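PDB 4R7S: tetratricopeptide repeat protein from Parabacteroides merdae ATCC 43184, which is of unknown function but, as a tetratricopeptide repeat protein built of paired antiparallel helices, probably serves as a scaffold for binding other proteins. Local coordinates for residues P209-Y214 with K235-M240; V215-I220 with A231-K236. All coordinates share one frame; numbering follows the deposited sequence.

Contact 1 of 2, residues P209-Y214 with K235-M240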
loop_
_atom_site.group_PDB
_atom_site.type_symbol
_atom_site.label_atom_id
_atom_site.label_comp_id
_atom_site.label_asym_id
_atom_site.label_seq_id
_atom_site.Cartn_x
_atom_site.Cartn_y
_atom_site.Cartn_z
ATOM N N PRO A 209 -9.752 13.960 -5.651
ATOM C CA PRO A 209 -10.116 12.647 -5.090
ATOM C C PRO A 209 -9.374 11.455 -5.714
ATOM O O PRO A 209 -8.899 11.515 -6.855
ATOM C CB PRO A 209 -11.623 12.541 -5.387
ATOM C CG PRO A 209 -12.068 13.928 -5.674
ATOM C CD PRO A 209 -10.910 14.594 -6.318
ATOM N N THR A 210 -9.301 10.359 -4.945
ATOM C CA THR A 210 -8.726 9.104 -5.409
ATOM C C THR A 210 -9.793 8.367 -6.215
ATOM O O THR A 210 -10.978 8.724 -6.142
ATOM C CB THR A 210 -8.201 8.241 -4.230
ATOM O OG1 THR A 210 -9.300 7.698 -3.482
ATOM C CG2 THR A 210 -7.227 8.995 -3.325
ATOM N N ALA A 211 -9.377 7.320 -6.948
ATOM C CA ALA A 211 -10.260 6.455 -7.722
ATOM C C ALA A 211 -11.308 5.821 -6.794
ATOM O O ALA A 211 -12.493 5.738 -7.146
ATOM C CB ALA A 211 -9.436 5.373 -8.406
ATOM N N ASN A 212 -10.862 5.437 -5.566
ATOM C CA ASN A 212 -11.672 4.839 -4.507
ATOM C C ASN A 212 -12.845 5.733 -4.138
ATOM O O ASN A 212 -13.953 5.230 -3.931
ATOM C CB ASN A 212 -10.803 4.575 -3.281
ATOM C CG ASN A 212 -10.054 3.267 -3.320
ATOM O OD1 ASN A 212 -10.021 2.553 -4.315
ATOM N ND2 ASN A 212 -9.435 2.915 -2.225
ATOM N N LEU A 213 -12.609 7.063 -4.102
ATOM C CA LEU A 213 -13.639 8.022 -3.767
ATOM C C LEU A 213 -14.635 8.165 -4.918
ATOM O O LEU A 213 -15.819 8.410 -4.653
ATOM C CB LEU A 213 -13.057 9.382 -3.342
ATOM C CG LEU A 213 -14.005 10.210 -2.466
ATOM C CD1 LEU A 213 -14.191 9.576 -1.075
ATOM C CD2 LEU A 213 -13.601 11.677 -2.422
ATOM N N TYR A 214 -14.190 7.955 -6.179
ATOM C CA TYR A 214 -15.121 7.998 -7.311
ATOM C C TYR A 214 -16.027 6.768 -7.243
ATOM O O TYR A 214 -17.230 6.908 -7.428
ATOM C CB TYR A 214 -14.397 8.095 -8.661
ATOM C CG TYR A 214 -14.051 9.506 -9.089
ATOM C CD1 TYR A 214 -14.986 10.307 -9.742
ATOM C CD2 TYR A 214 -12.780 10.030 -8.874
ATOM C CE1 TYR A 214 -14.679 11.613 -10.131
ATOM C CE2 TYR A 214 -12.453 11.330 -9.276
ATOM C CZ TYR A 214 -13.401 12.111 -9.926
ATOM O OH TYR A 214 -13.075 13.374 -10.380
ATOM N N LYS A 235 -16.774 4.981 -14.546
ATOM C CA LYS A 235 -15.894 5.137 -15.714
ATOM C C LYS A 235 -14.654 5.958 -15.357
ATOM O O LYS A 235 -13.531 5.552 -15.676
ATOM C CB LYS A 235 -16.636 5.781 -16.888
ATOM C CG LYS A 235 -17.310 4.762 -17.792
ATOM C CD LYS A 235 -18.598 5.308 -18.372
ATOM C CE LYS A 235 -19.234 4.369 -19.378
ATOM N NZ LYS A 235 -18.512 4.349 -20.685
ATOM N N LYS A 236 -14.857 7.066 -14.621
ATOM C CA LYS A 236 -13.777 7.938 -14.176
ATOM C C LYS A 236 -12.762 7.165 -13.278
ATOM O O LYS A 236 -11.548 7.287 -13.497
ATOM C CB LYS A 236 -14.338 9.182 -13.469
ATOM C CG LYS A 236 -13.260 10.166 -12.967
ATOM C CD LYS A 236 -12.437 10.826 -14.062
ATOM C CE LYS A 236 -11.206 11.497 -13.498
ATOM N NZ LYS A 236 -10.401 12.131 -14.571
ATOM N N ALA A 237 -13.261 6.354 -12.316
ATOM C CA ALA A 237 -12.419 5.522 -11.443
ATOM C C ALA A 237 -11.637 4.466 -12.270
ATOM O O ALA A 237 -10.478 4.192 -11.959
ATOM C CB ALA A 237 -13.269 4.837 -10.375
ATOM N N GLU A 238 -12.259 3.906 -13.332
ATOM C CA GLU A 238 -11.598 2.931 -14.212
ATOM C C GLU A 238 -10.405 3.608 -14.926
ATOM O O GLU A 238 -9.278 3.081 -14.901
ATOM C CB GLU A 238 -12.599 2.345 -15.222
ATOM C CG GLU A 238 -11.998 1.342 -16.194
ATOM C CD GLU A 238 -12.981 0.602 -17.083
ATOM O OE1 GLU A 238 -14.027 1.184 -17.466
ATOM O OE2 GLU A 238 -12.676 -0.565 -17.424
ATOM N N SER A 239 -10.656 4.819 -15.488
ATOM C CA SER A 239 -9.649 5.635 -16.162
ATOM C C SER A 239 -8.493 5.997 -15.211
ATOM O O SER A 239 -7.447 6.458 -15.673
ATOM C CB SER A 239 -10.284 6.904 -16.725
ATOM O OG SER A 239 -10.371 7.937 -15.756
HETATM N N MSE A 240 -8.692 5.790 -13.884
HETATM C CA MSE A 240 -7.716 6.096 -12.839
HETATM C C MSE A 240 -7.012 4.831 -12.302
HETATM O O MSE A 240 -6.197 4.920 -11.371
HETATM C CB MSE A 240 -8.399 6.872 -11.707
HETATM C CG MSE A 240 -8.702 8.305 -12.104
HETATM SE SE MSE A 240 -9.719 9.270 -10.773
HETATM C CE MSE A 240 -8.247 9.582 -9.479
#

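Contact 2 of 2, residues V215-I220 with A231-K236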
loop_
_atom_site.group_PDB
_atom_site.type_symbol
_atom_site.label_atom_id
_atom_site.label_comp_id
_atom_site.label_asym_id
_atom_site.label_seq_id
_atom_site.Cartn_x
_atom_site.Cartn_y
_atom_site.Cartn_z
ATOM N N VAL A 215 -15.468 5.582 -6.878
ATOM C CA VAL A 215 -16.252 4.339 -6.697
ATOM C C VAL A 215 -17.273 4.573 -5.576
ATOM O O VAL A 215 -18.454 4.303 -5.772
ATOM C CB VAL A 215 -15.368 3.089 -6.423
ATOM C CG1 VAL A 215 -16.190 1.909 -5.892
ATOM C CG2 VAL A 215 -14.601 2.679 -7.665
ATOM N N LEU A 216 -16.811 5.133 -4.432
ATOM C CA LEU A 216 -17.623 5.460 -3.263
ATOM C C LEU A 216 -18.778 6.400 -3.637
ATOM O O LEU A 216 -19.934 6.084 -3.322
ATOM C CB LEU A 216 -16.771 6.068 -2.131
ATOM C CG LEU A 216 -17.469 6.097 -0.751
ATOM C CD1 LEU A 216 -17.870 4.682 -0.281
ATOM C CD2 LEU A 216 -16.626 6.792 0.286
ATOM N N ARG A 217 -18.486 7.516 -4.339
ATOM C CA ARG A 217 -19.550 8.408 -4.805
ATOM C C ARG A 217 -20.489 7.692 -5.819
ATOM O O ARG A 217 -21.703 7.925 -5.808
ATOM C CB ARG A 217 -18.979 9.684 -5.429
ATOM C CG ARG A 217 -20.060 10.764 -5.546
ATOM C CD ARG A 217 -19.489 12.100 -5.904
ATOM N NE ARG A 217 -18.993 12.106 -7.275
ATOM C CZ ARG A 217 -18.630 13.202 -7.918
ATOM N NH1 ARG A 217 -18.685 14.382 -7.314
ATOM N NH2 ARG A 217 -18.198 13.131 -9.171
ATOM N N GLY A 218 -19.928 6.830 -6.654
ATOM C CA GLY A 218 -20.704 6.084 -7.642
ATOM C C GLY A 218 -21.681 5.120 -6.995
ATOM O O GLY A 218 -22.852 5.038 -7.392
ATOM N N LYS A 219 -21.206 4.429 -5.939
ATOM C CA LYS A 219 -21.982 3.468 -5.172
ATOM C C LYS A 219 -23.133 4.149 -4.455
ATOM O O LYS A 219 -24.232 3.575 -4.372
ATOM C CB LYS A 219 -21.090 2.737 -4.188
ATOM C CG LYS A 219 -20.360 1.553 -4.791
ATOM C CD LYS A 219 -19.795 0.720 -3.670
ATOM C CE LYS A 219 -18.697 -0.213 -4.101
ATOM N NZ LYS A 219 -17.690 -0.377 -3.014
ATOM N N ILE A 220 -22.904 5.394 -3.977
ATOM C CA ILE A 220 -23.939 6.174 -3.290
ATOM C C ILE A 220 -24.940 6.633 -4.322
ATOM O O ILE A 220 -26.141 6.418 -4.126
ATOM C CB ILE A 220 -23.360 7.338 -2.452
ATOM C CG1 ILE A 220 -22.708 6.792 -1.158
ATOM C CG2 ILE A 220 -24.437 8.377 -2.138
ATOM C CD1 ILE A 220 -21.570 7.655 -0.596
ATOM N N ALA A 231 -22.539 5.582 -13.199
ATOM C CA ALA A 231 -21.709 5.056 -14.290
ATOM C C ALA A 231 -20.586 6.032 -14.671
ATOM O O ALA A 231 -19.436 5.604 -14.826
ATOM C CB ALA A 231 -22.564 4.755 -15.499
ATOM N N LEU A 232 -20.905 7.349 -14.729
ATOM C CA LEU A 232 -19.926 8.398 -15.066
ATOM C C LEU A 232 -18.754 8.360 -14.087
ATOM O O LEU A 232 -17.599 8.397 -14.524
ATOM C CB LEU A 232 -20.578 9.798 -15.103
ATOM C CG LEU A 232 -21.678 10.034 -16.173
ATOM C CD1 LEU A 232 -22.441 11.311 -15.902
ATOM C CD2 LEU A 232 -21.117 10.033 -17.604
ATOM N N ASP A 233 -19.069 8.188 -12.770
ATOM C CA ASP A 233 -18.090 8.066 -11.697
ATOM C C ASP A 233 -17.315 6.740 -11.795
ATOM O O ASP A 233 -16.082 6.755 -11.660
ATOM C CB ASP A 233 -18.775 8.202 -10.325
ATOM C CG ASP A 233 -19.026 9.629 -9.856
ATOM O OD1 ASP A 233 -18.581 10.581 -10.554
ATOM O OD2 ASP A 233 -19.646 9.796 -8.794
ATOM N N PHE A 234 -18.016 5.602 -12.072
ATOM C CA PHE A 234 -17.334 4.310 -12.228
ATOM C C PHE A 234 -16.365 4.354 -13.407
ATOM O O PHE A 234 -15.226 3.891 -13.259
ATOM C CB PHE A 234 -18.330 3.153 -12.384
ATOM C CG PHE A 234 -19.219 2.872 -11.188
ATOM C CD1 PHE A 234 -18.743 3.036 -9.885
ATOM C CD2 PHE A 234 -20.518 2.414 -11.362
ATOM C CE1 PHE A 234 -19.564 2.780 -8.782
ATOM C CE2 PHE A 234 -21.339 2.160 -10.259
ATOM C CZ PHE A 234 -20.859 2.350 -8.974
ATOM N N LYS A 235 -16.774 4.981 -14.546
ATOM C CA LYS A 235 -15.894 5.137 -15.714
ATOM C C LYS A 235 -14.654 5.958 -15.357
ATOM O O LYS A 235 -13.531 5.552 -15.676
ATOM C CB LYS A 235 -16.636 5.781 -16.888
ATOM C CG LYS A 235 -17.310 4.762 -17.792
ATOM C CD LYS A 235 -18.598 5.308 -18.372
ATOM C CE LYS A 235 -19.234 4.369 -19.378
ATOM N NZ LYS A 235 -18.512 4.349 -20.685
ATOM N N LYS A 236 -14.857 7.066 -14.621
ATOM C CA LYS A 236 -13.777 7.938 -14.176
ATOM C C LYS A 236 -12.762 7.165 -13.278
ATOM O O LYS A 236 -11.548 7.287 -13.497
ATOM C CB LYS A 236 -14.338 9.182 -13.469
ATOM C CG LYS A 236 -13.260 10.166 -12.967
ATOM C CD LYS A 236 -12.437 10.826 -14.062
ATOM C CE LYS A 236 -11.206 11.497 -13.498
ATOM N NZ LYS A 236 -10.401 12.131 -14.571
#

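Contact 1 of 2, residues P209-Y214 with K235-M240
Y214, near the start of helix 211-223, packs against K236 in the last turns of helix 227-238 and M240 just beyond it, at the open end of an antiparallel helical hairpin, away from the turn that joins the two helices, as in the tetratricopeptide repeat fold. Two contacts gather round the Y214 ring. K236 sets its CG over one face, toward the rim, in a CH-pi contact, CG standing 3.5 Å from the ring centroid and 15° off the normal. With its CG anti to the backbone N (chi1 -180°) and a bend at chi2, the lysine chain then leads past the phenol OH. M240, a selenomethionine, adds a Met-aromatic contact: its SE meets the ring obliquely, 3.7 Å from Y214 CD2. F204 of helix 193-206 packs edge-to-face with the same ring. With an alanine here in place of the tyrosine, K236 CG and M240 SE would probably lose their aromatic partner, and a gap would open beside F204.

The apolar contacts centre on small residues. A211 and A237 bring their CA atoms to 4.4 Å, and A237 CB also touches Y214 CB. M240 CB reaches A211 CB at 3.8 Å. No hydrogen bond spans the two segments; polar ties lie within them or lead elsewhere. T210 is the N-cap of helix 211-223, its OG1 accepting a weak bond from L213 N and also bonded to E181. On the facing segment S239 OG donates to K236 O, at 2.6 Å and tilted 19° from the carbonyl plane.

Contact 2 of 2, residues V215-I220 with A231-K236
R217 grips D233 side-on through two nitrogens, one to each carboxylate oxygen, in a bidentate salt bridge. R217 NE donates to D233 OD2 at 2.8 Å, and R217 NH2 to D233 OD1 at 2.9 Å with an N-H...O angle of 164°. Both oxygens are met on their syn sides, somewhat out of the carboxylate plane, and the guanidinium and carboxylate planes lie only 13° apart. CG anti to the backbone N carries the arginine chain alongside D233 OD2, and a bend at chi3 turns the guanidinium so that NE and NH2 face the carboxylate. Beside the ion pair, the F234 ring enters next to G218: F234 CZ comes to 3.5 Å from G218 C, while V215 O lies at the ring edge, 3.6 Å from F234 CE1.

This close fit belongs to an antiparallel helical hairpin consistent with the tetratricopeptide repeat fold; the axes of segments 215-220 and 231-236 approach to 8.0 Å at 161°. G218 permits it, since a side chain there would run into F234; its CA is 5.2 Å from the CA of D233. Further out, K221 makes a second salt bridge to D233 OD2, so the buried carboxylate is probably balanced by two positive charges. F204 takes part in a cation-pi contact with R217, and L250 and L251 of helix 244-252 pack on F234.

How the contacts relate
Contacts 1 and 2 are successive levels of one interface, their centres 7 Å apart, between helix 211-223 and helix 227-238. Because the helices run antiparallel, residues 209-214 and 215-220 follow each other in sequence, whereas their partners 235-240 and 231-236 run the opposite way; K235 and K236 belong to both. Contact 1 lies at the surface, and contact 2 is buried nearer the turn that joins the helices. They meet where Y214 O packs on D233 CB and V215 CG2 on A237 CB. Helix 193-206 packs on the pair from the preceding part of the chain and helix 244-252 from the following part, so the pair links them in the helical stack near the C-terminal end.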